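Putative polyketide cyclase (PDB 3F8H) is of unknown function but is probably a polyketide cyclase-like enzyme of the SnoaL-like family, which may bind a small hydrophobic substrate in the pocket of its cone-shaped fold. Local coordinates at residues D37-C42 with E61-F66; R26-F31 with A121-D126. All blocks are in the same frame, centred on the assembly; numbering follows the deposited sequence.

Interaction 1: D37-C42 with E61-F66. With CA (calcium ion), chain C.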
ATOM      1  N   ASP A  37     -15.655  17.403   6.408  1.00 41.02           N
ATOM      2  CA  ASP A  37     -16.469  17.996   5.339  1.00 41.72           C
ATOM      3  C   ASP A  37     -15.580  18.148   4.112  1.00 41.73           C
ATOM      4  O   ASP A  37     -15.987  17.889   2.989  1.00 39.72           O
ATOM      5  CB  ASP A  37     -17.013  19.350   5.727  1.00 42.14           C
ATOM      6  CG  ASP A  37     -17.866  19.280   6.967  1.00 44.27           C
ATOM      7  OD1 ASP A  37     -18.896  18.551   6.931  1.00 42.74           O
ATOM      8  OD2 ASP A  37     -17.473  19.903   7.974  1.00 43.80           O
ATOM      9  N   GLY A  38     -14.334  18.500   4.372  1.00 41.33           N
ATOM     10  CA  GLY A  38     -13.372  18.672   3.296  1.00 42.83           C
ATOM     11  C   GLY A  38     -13.041  17.352   2.634  1.00 42.35           C
ATOM     12  O   GLY A  38     -12.850  17.275   1.419  1.00 42.85           O
HETATM   13  N   MSE A  39     -12.999  16.293   3.429  1.00 42.10           N
HETATM   14  CA  MSE A  39     -12.704  14.940   2.889  1.00 42.37           C
HETATM   15  C   MSE A  39     -13.858  14.440   2.057  1.00 42.90           C
HETATM   16  O   MSE A  39     -13.699  13.923   0.933  1.00 43.40           O
HETATM   17  CB  MSE A  39     -12.453  13.950   4.022  1.00 41.48           C
HETATM   18  CG  MSE A  39     -11.238  14.278   4.825  1.00 42.60           C
HETATM   19 SE   MSE A  39     -11.095  13.175   6.466  0.75 48.24          SE
HETATM   20  CE  MSE A  39     -10.667  11.516   5.604  1.00 44.33           C
ATOM     21  N   LEU A  40     -15.056  14.642   2.594  1.00 40.07           N
ATOM     22  CA  LEU A  40     -16.260  14.162   1.931  1.00 41.10           C
ATOM     23  C   LEU A  40     -16.447  14.808   0.576  1.00 41.37           C
ATOM     24  O   LEU A  40     -16.914  14.180  -0.394  1.00 41.59           O
ATOM     25  CB  LEU A  40     -17.504  14.390   2.815  1.00 41.89           C
ATOM     26  CG  LEU A  40     -17.576  13.459   4.021  1.00 41.79           C
ATOM     27  CD1 LEU A  40     -18.546  14.016   5.083  1.00 41.83           C
ATOM     28  CD2 LEU A  40     -17.935  12.041   3.553  1.00 40.35           C
ATOM     29  N   ALA A  41     -16.049  16.062   0.528  1.00 39.44           N
ATOM     30  CA  ALA A  41     -16.160  16.876  -0.679  1.00 41.73           C
ATOM     31  C   ALA A  41     -15.239  16.363  -1.829  1.00 42.26           C
ATOM     32  O   ALA A  41     -15.430  16.660  -3.014  1.00 40.61           O
ATOM     33  CB  ALA A  41     -15.857  18.385  -0.342  1.00 42.11           C
ATOM     34  N   CYS A  42     -14.244  15.588  -1.448  1.00 41.12           N
ATOM     35  CA  CYS A  42     -13.276  15.018  -2.397  1.00 41.08           C
ATOM     36  C   CYS A  42     -13.750  13.713  -3.015  1.00 42.86           C
ATOM     37  O   CYS A  42     -13.132  13.165  -3.935  1.00 42.49           O
ATOM     38  CB  CYS A  42     -11.965  14.712  -1.683  1.00 40.59           C
ATOM     39  SG  CYS A  42     -11.046  16.167  -1.248  1.00 44.61           S
ATOM     40  N   GLU A  61     -22.503   8.557   3.098  1.00 44.12           N
ATOM     41  CA  GLU A  61     -23.126   8.321   4.426  1.00 41.95           C
ATOM     42  C   GLU A  61     -22.293   7.352   5.242  1.00 43.07           C
ATOM     43  O   GLU A  61     -21.969   7.608   6.422  1.00 42.07           O
ATOM     44  CB  GLU A  61     -24.567   7.866   4.312  1.00 41.57           C
ATOM     45  CG  GLU A  61     -25.451   8.973   3.729  1.00 46.19           C
ATOM     46  CD  GLU A  61     -26.888   8.508   3.515  1.00 51.05           C
ATOM     47  OE1 GLU A  61     -27.305   7.596   4.249  1.00 60.00           O
ATOM     48  OE2 GLU A  61     -27.597   9.058   2.632  1.00 62.50           O
ATOM     49  N   LYS A  62     -21.887   6.261   4.599  1.00 41.10           N
ATOM     50  CA  LYS A  62     -21.006   5.275   5.256  1.00 40.17           C
ATOM     51  C   LYS A  62     -19.645   5.895   5.605  1.00 38.57           C
ATOM     52  O   LYS A  62     -19.071   5.651   6.656  1.00 39.72           O
ATOM     53  CB  LYS A  62     -20.774   4.070   4.359  1.00 43.29           C
ATOM     54  CG  LYS A  62     -22.001   3.144   4.221  1.00 46.70           C
ATOM     55  CD  LYS A  62     -21.998   2.089   5.300  1.00 53.86           C
ATOM     56  CE  LYS A  62     -23.126   1.082   5.100  1.00 55.77           C
ATOM     57  NZ  LYS A  62     -24.453   1.799   5.092  1.00 56.25           N
ATOM     58  N   PHE A  63     -19.128   6.705   4.701  1.00 36.94           N
ATOM     59  CA  PHE A  63     -17.806   7.281   4.907  1.00 37.52           C
ATOM     60  C   PHE A  63     -17.832   8.262   6.082  1.00 37.79           C
ATOM     61  O   PHE A  63     -16.921   8.284   6.889  1.00 37.49           O
ATOM     62  CB  PHE A  63     -17.254   7.946   3.640  1.00 36.36           C
ATOM     63  CG  PHE A  63     -15.761   8.150   3.668  1.00 41.31           C
ATOM     64  CD1 PHE A  63     -15.212   9.328   4.149  1.00 44.23           C
ATOM     65  CD2 PHE A  63     -14.917   7.175   3.182  1.00 45.21           C
ATOM     66  CE1 PHE A  63     -13.853   9.509   4.192  1.00 44.38           C
ATOM     67  CE2 PHE A  63     -13.525   7.355   3.216  1.00 50.08           C
ATOM     68  CZ  PHE A  63     -13.007   8.533   3.722  1.00 47.51           C
ATOM     69  N   ALA A  64     -18.884   9.050   6.160  1.00 37.21           N
ATOM     70  CA  ALA A  64     -19.028  10.005   7.258  1.00 38.22           C
ATOM     71  C   ALA A  64     -19.103   9.270   8.594  1.00 38.87           C
ATOM     72  O   ALA A  64     -18.465   9.682   9.575  1.00 40.18           O
ATOM     73  CB  ALA A  64     -20.257  10.928   7.041  1.00 37.27           C
ATOM     74  N   ALA A  65     -19.839   8.165   8.622  1.00 38.97           N
ATOM     75  CA  ALA A  65     -19.963   7.352   9.857  1.00 38.71           C
ATOM     76  C   ALA A  65     -18.602   6.785  10.246  1.00 40.22           C
ATOM     77  O   ALA A  65     -18.205   6.747  11.406  1.00 39.18           O
ATOM     78  CB  ALA A  65     -20.990   6.182   9.678  1.00 38.88           C
ATOM     79  N   PHE A  66     -17.885   6.386   9.222  1.00 39.49           N
ATOM     80  CA  PHE A  66     -16.540   5.839   9.382  1.00 41.05           C
ATOM     81  C   PHE A  66     -15.576   6.898   9.974  1.00 41.43           C
ATOM     82  O   PHE A  66     -14.806   6.623  10.876  1.00 41.11           O
ATOM     83  CB  PHE A  66     -15.996   5.317   8.050  1.00 39.70           C
ATOM     84  CG  PHE A  66     -14.522   5.106   8.056  1.00 42.73           C
ATOM     85  CD1 PHE A  66     -13.974   4.019   8.686  1.00 49.39           C
ATOM     86  CD2 PHE A  66     -13.679   6.018   7.427  1.00 50.07           C
ATOM     87  CE1 PHE A  66     -12.605   3.827   8.698  1.00 53.61           C
ATOM     88  CE2 PHE A  66     -12.314   5.833   7.437  1.00 55.32           C
ATOM     89  CZ  PHE A  66     -11.777   4.748   8.099  1.00 51.11           C
TER
HETATM   90 CA    CA C 132     -15.490  21.072   8.667  1.00 29.65          CA
HETATM   91  O   HOH W   1     -16.316  22.427   6.979  1.00 31.97           O
HETATM   92  O   HOH W   2     -14.320  23.105   8.708  1.00 42.57           O
HETATM   93  O   HOH W   3     -13.821  21.169  10.250  1.00 34.51           O

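Interaction 2: R26-F31 with A121-D126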
ATOM      1  N   ARG A  26      -5.851  17.525  -1.234  1.00 40.28           N
ATOM      2  CA  ARG A  26      -6.934  18.184  -0.498  0.50 40.40           C
ATOM      3  C   ARG A  26      -7.534  17.244   0.532  1.00 40.73           C
ATOM      4  O   ARG A  26      -7.795  17.635   1.672  1.00 40.09           O
ATOM      5  CB  ARG A  26      -8.014  18.734  -1.425  0.50 41.21           C
ATOM      6  CG  ARG A  26      -7.547  19.976  -2.161  0.50 44.16           C
ATOM      7  CD  ARG A  26      -8.692  20.691  -2.852  0.50 48.30           C
ATOM      8  NE  ARG A  26      -9.188  19.914  -3.969  0.50 47.03           N
ATOM      9  CZ  ARG A  26     -10.344  19.274  -3.983  0.50 45.35           C
ATOM     10  NH1 ARG A  26     -11.182  19.364  -2.956  0.50 40.76           N
ATOM     11  NH2 ARG A  26     -10.672  18.614  -5.060  0.50 44.37           N
ATOM     12  N   TYR A  27      -7.675  15.998   0.125  1.00 39.84           N
ATOM     13  CA  TYR A  27      -8.236  14.963   0.957  1.00 39.32           C
ATOM     14  C   TYR A  27      -7.417  14.762   2.228  1.00 41.01           C
ATOM     15  O   TYR A  27      -7.947  14.737   3.341  1.00 40.70           O
ATOM     16  CB  TYR A  27      -8.360  13.662   0.176  1.00 38.52           C
ATOM     17  CG  TYR A  27      -8.741  12.451   0.964  1.00 43.56           C
ATOM     18  CD1 TYR A  27     -10.071  12.151   1.204  1.00 44.70           C
ATOM     19  CD2 TYR A  27      -7.763  11.558   1.443  1.00 45.27           C
ATOM     20  CE1 TYR A  27     -10.427  11.007   1.889  1.00 43.98           C
ATOM     21  CE2 TYR A  27      -8.105  10.439   2.161  1.00 42.12           C
ATOM     22  CZ  TYR A  27      -9.451  10.147   2.374  1.00 50.30           C
ATOM     23  OH  TYR A  27      -9.854   9.026   3.089  1.00 45.35           O
ATOM     24  N   PHE A  28      -6.112  14.645   2.061  1.00 41.28           N
ATOM     25  CA  PHE A  28      -5.230  14.438   3.221  1.00 41.06           C
ATOM     26  C   PHE A  28      -5.042  15.675   4.056  1.00 41.22           C
ATOM     27  O   PHE A  28      -4.888  15.588   5.269  1.00 41.50           O
ATOM     28  CB  PHE A  28      -3.896  13.883   2.799  1.00 41.40           C
ATOM     29  CG  PHE A  28      -3.960  12.430   2.403  1.00 40.31           C
ATOM     30  CD1 PHE A  28      -4.427  11.478   3.286  1.00 42.39           C
ATOM     31  CD2 PHE A  28      -3.511  12.015   1.175  1.00 42.05           C
ATOM     32  CE1 PHE A  28      -4.457  10.123   2.945  1.00 39.45           C
ATOM     33  CE2 PHE A  28      -3.554  10.657   0.839  1.00 42.58           C
ATOM     34  CZ  PHE A  28      -4.033   9.733   1.727  1.00 39.78           C
ATOM     35  N   ASP A  29      -5.040  16.823   3.392  1.00 40.73           N
ATOM     36  CA  ASP A  29      -4.971  18.108   4.089  1.00 41.17           C
ATOM     37  C   ASP A  29      -6.204  18.263   4.982  1.00 40.14           C
ATOM     38  O   ASP A  29      -6.117  18.725   6.124  1.00 39.16           O
ATOM     39  CB  ASP A  29      -4.908  19.311   3.131  1.00 41.12           C
ATOM     40  CG  ASP A  29      -3.534  19.540   2.558  1.00 47.64           C
ATOM     41  OD1 ASP A  29      -2.554  18.988   3.105  1.00 48.22           O
ATOM     42  OD2 ASP A  29      -3.444  20.299   1.563  1.00 55.57           O
ATOM     43  N   ALA A  30      -7.355  17.872   4.459  1.00 38.25           N
ATOM     44  CA  ALA A  30      -8.626  17.969   5.242  1.00 38.13           C
ATOM     45  C   ALA A  30      -8.539  17.036   6.466  1.00 38.53           C
ATOM     46  O   ALA A  30      -8.876  17.393   7.591  1.00 39.16           O
ATOM     47  CB  ALA A  30      -9.862  17.626   4.361  1.00 37.99           C
ATOM     48  N   PHE A  31      -8.062  15.823   6.224  1.00 40.91           N
ATOM     49  CA  PHE A  31      -7.832  14.832   7.277  1.00 40.33           C
ATOM     50  C   PHE A  31      -7.006  15.421   8.417  1.00 40.34           C
ATOM     51  O   PHE A  31      -7.379  15.353   9.574  1.00 40.63           O
ATOM     52  CB  PHE A  31      -7.143  13.564   6.708  1.00 41.72           C
ATOM     53  CG  PHE A  31      -6.865  12.496   7.748  1.00 37.73           C
ATOM     54  CD1 PHE A  31      -5.701  12.533   8.499  1.00 42.29           C
ATOM     55  CD2 PHE A  31      -7.771  11.465   7.988  1.00 43.48           C
ATOM     56  CE1 PHE A  31      -5.436  11.574   9.486  1.00 44.60           C
ATOM     57  CE2 PHE A  31      -7.509  10.506   8.972  1.00 44.71           C
ATOM     58  CZ  PHE A  31      -6.338  10.568   9.722  1.00 41.20           C
ATOM     59  N   ALA A 121       2.314   4.169   6.139  1.00 39.61           N
ATOM     60  CA  ALA A 121       1.097   3.697   5.516  1.00 39.10           C
ATOM     61  C   ALA A 121       1.112   4.126   4.079  1.00 40.82           C
ATOM     62  O   ALA A 121       1.895   5.007   3.631  1.00 42.33           O
ATOM     63  CB  ALA A 121      -0.203   4.225   6.220  1.00 37.80           C
ATOM     64  N   GLY A 122       0.257   3.443   3.355  1.00 41.01           N
ATOM     65  CA  GLY A 122       0.035   3.708   1.939  1.00 42.85           C
ATOM     66  C   GLY A 122      -1.414   3.567   1.508  1.00 43.69           C
ATOM     67  O   GLY A 122      -2.159   2.664   1.963  1.00 43.95           O
ATOM     68  N   SER A 123      -1.802   4.459   0.595  1.00 43.34           N
ATOM     69  CA  SER A 123      -3.147   4.453   0.029  1.00 41.32           C
ATOM     70  C   SER A 123      -3.157   4.482  -1.494  1.00 41.90           C
ATOM     71  O   SER A 123      -2.295   5.068  -2.139  1.00 39.33           O
ATOM     72  CB  SER A 123      -3.953   5.654   0.535  1.00 40.36           C
ATOM     73  OG  SER A 123      -4.149   5.669   1.956  1.00 43.01           O
ATOM     74  N   PHE A 124      -4.156   3.800  -2.034  1.00 40.15           N
ATOM     75  CA  PHE A 124      -4.400   3.768  -3.472  1.00 38.28           C
ATOM     76  C   PHE A 124      -5.817   4.226  -3.750  1.00 38.48           C
ATOM     77  O   PHE A 124      -6.753   3.946  -2.992  1.00 40.20           O
ATOM     78  CB  PHE A 124      -4.160   2.389  -4.026  1.00 39.51           C
ATOM     79  CG  PHE A 124      -2.739   1.932  -3.886  1.00 41.58           C
ATOM     80  CD1 PHE A 124      -1.774   2.296  -4.836  1.00 44.31           C
ATOM     81  CD2 PHE A 124      -2.333   1.205  -2.771  1.00 43.23           C
ATOM     82  CE1 PHE A 124      -0.433   1.872  -4.680  1.00 40.39           C
ATOM     83  CE2 PHE A 124      -0.992   0.796  -2.618  1.00 44.84           C
ATOM     84  CZ  PHE A 124      -0.059   1.127  -3.541  1.00 42.36           C
ATOM     85  N   PHE A 125      -5.942   4.953  -4.854  1.00 37.39           N
ATOM     86  CA  PHE A 125      -7.196   5.586  -5.246  1.00 37.31           C
ATOM     87  C   PHE A 125      -7.516   5.445  -6.712  1.00 38.17           C
ATOM     88  O   PHE A 125      -6.627   5.371  -7.573  1.00 38.81           O
ATOM     89  CB  PHE A 125      -7.139   7.123  -5.012  1.00 37.18           C
ATOM     90  CG  PHE A 125      -6.741   7.538  -3.625  1.00 37.06           C
ATOM     91  CD1 PHE A 125      -5.409   7.673  -3.281  1.00 40.39           C
ATOM     92  CD2 PHE A 125      -7.708   7.831  -2.681  1.00 39.12           C
ATOM     93  CE1 PHE A 125      -5.027   8.084  -2.010  1.00 41.41           C
ATOM     94  CE2 PHE A 125      -7.348   8.204  -1.408  1.00 41.54           C
ATOM     95  CZ  PHE A 125      -6.003   8.339  -1.061  1.00 40.75           C
ATOM     96  N   ASP A 126      -8.813   5.417  -6.957  1.00 38.24           N
ATOM     97  CA  ASP A 126      -9.352   5.598  -8.298  1.00 39.88           C
ATOM     98  C   ASP A 126     -10.073   6.964  -8.248  1.00 40.25           C
ATOM     99  O   ASP A 126     -10.618   7.365  -7.235  1.00 37.43           O
ATOM    100  CB  ASP A 126     -10.397   4.589  -8.720  1.00 40.31           C
ATOM    101  CG  ASP A 126      -9.901   3.150  -8.793  1.00 46.69           C
ATOM    102  OD1 ASP A 126      -8.708   2.878  -8.907  1.00 48.95           O
ATOM    103  OD2 ASP A 126     -10.785   2.251  -8.740  1.00 57.02           O
TER

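Interaction 1: D37-C42 with E61-F66
Met39 and Leu40 reach across to Phe63 and Ala64, joining two of the helices that cover the curved sheet of this SnoaL-like alpha+beta fold. The helix 36-40 is short, and its exposed start carries a metal: Asp37 OD2 lies 2.4 Å from the calcium ion, which also takes three waters and Asp35. Only one carboxylate oxygen of Asp37 is used, and the site lies on the solvent side, away from the apolar seam between the helices. Two residues on, selenomethionine Met39 points toward the second helix. Its chain is extended at chi2 and then bent at chi3 (71°), which brings the methyl CE to the edge of the Phe63 ring, near the ring plane and 4.0 Å from CE1. Bound methylpentanediols, probably from the crystallisation liquor, lie close to the same side chain, consistent with a pocket here. Leu40 divides its two methyls between two partners. CD2 meets Phe63 CD1 at 3.9 Å, the leucine and the phenylalanine running alongside with opposite headings. Phe63 has CG anti to its own backbone N (chi1 -161°), a turn that carries the ring toward Met39; His49 meets this ring edge-to-face. At the partly exposed margin of the seam, the other Leu40 methyl, CD1, rests 4.0 Å from Ala64 CB.

Interaction 2: R26-F31 with A121-D126
Tyr27 and Phe28 face Ser123 and Phe125 across a helix-on-sheet interface, the axes of helix segment 26-31 and strand segment 121-126 being 12.8 Å apart at closest approach and their directions 133° apart. Aromatic side chains bridge this separation. Phe125 sets its edge toward the face of Tyr27 in an offset edge-to-face pair, with ring centroids 5.9 Å apart and planes at 76°. Phe28 holds CG opposite its carbonyl carbon (chi1 -74°), which sends its ring out from the helix to the edge of Phe125, CZ to CZ at 3.7 Å. Tyr27, Phe28 and Phe125 thus form an aromatic cluster between helix 23-33 and the concave sheet of the SnoaL-like fold. Between the two consecutive helix residues, Tyr27 CD2 sits over the centre of the Phe28 ring, 3.8 Å above its plane. Replacing Phe28 with an alanine would probably open a gap beside Phe125 CZ and remove the ring under Tyr27 CD2, leaving both remaining rings freer to shift. Ser123 OG approaches the edge of Phe28, 4.1 Å from CZ, while sharing hydrogen bonds with Tyr96 OH and Thr137 OG1 on the adjoining strands. Tyr27 OH and a bound methylpentanediol share a hydrogen bond.

The two interactions are neighbouring parts of one helical cover over the sheet of a single SnoaL-like domain, their centres about 12 Å apart. Along the chain, interaction 1 is nested within the loop closed by interaction 2: helix 23-33 comes first, then helix 36-40 and helix 60-73, and strand 115-128 returns last. Helix 23-33 packs on the sheet through interaction 2 and also touches both helices of interaction 1, with Phe63 CZ 3.3 Å from Tyr27 OH and Met39 N 3.5 Å from Ala30 CB. Tyr27 and Met39 both border bound methylpentanediol, consistent with a shared pocket, whereas the calcium ion sits about 13 Å from the Tyr27 side chain, at the periphery.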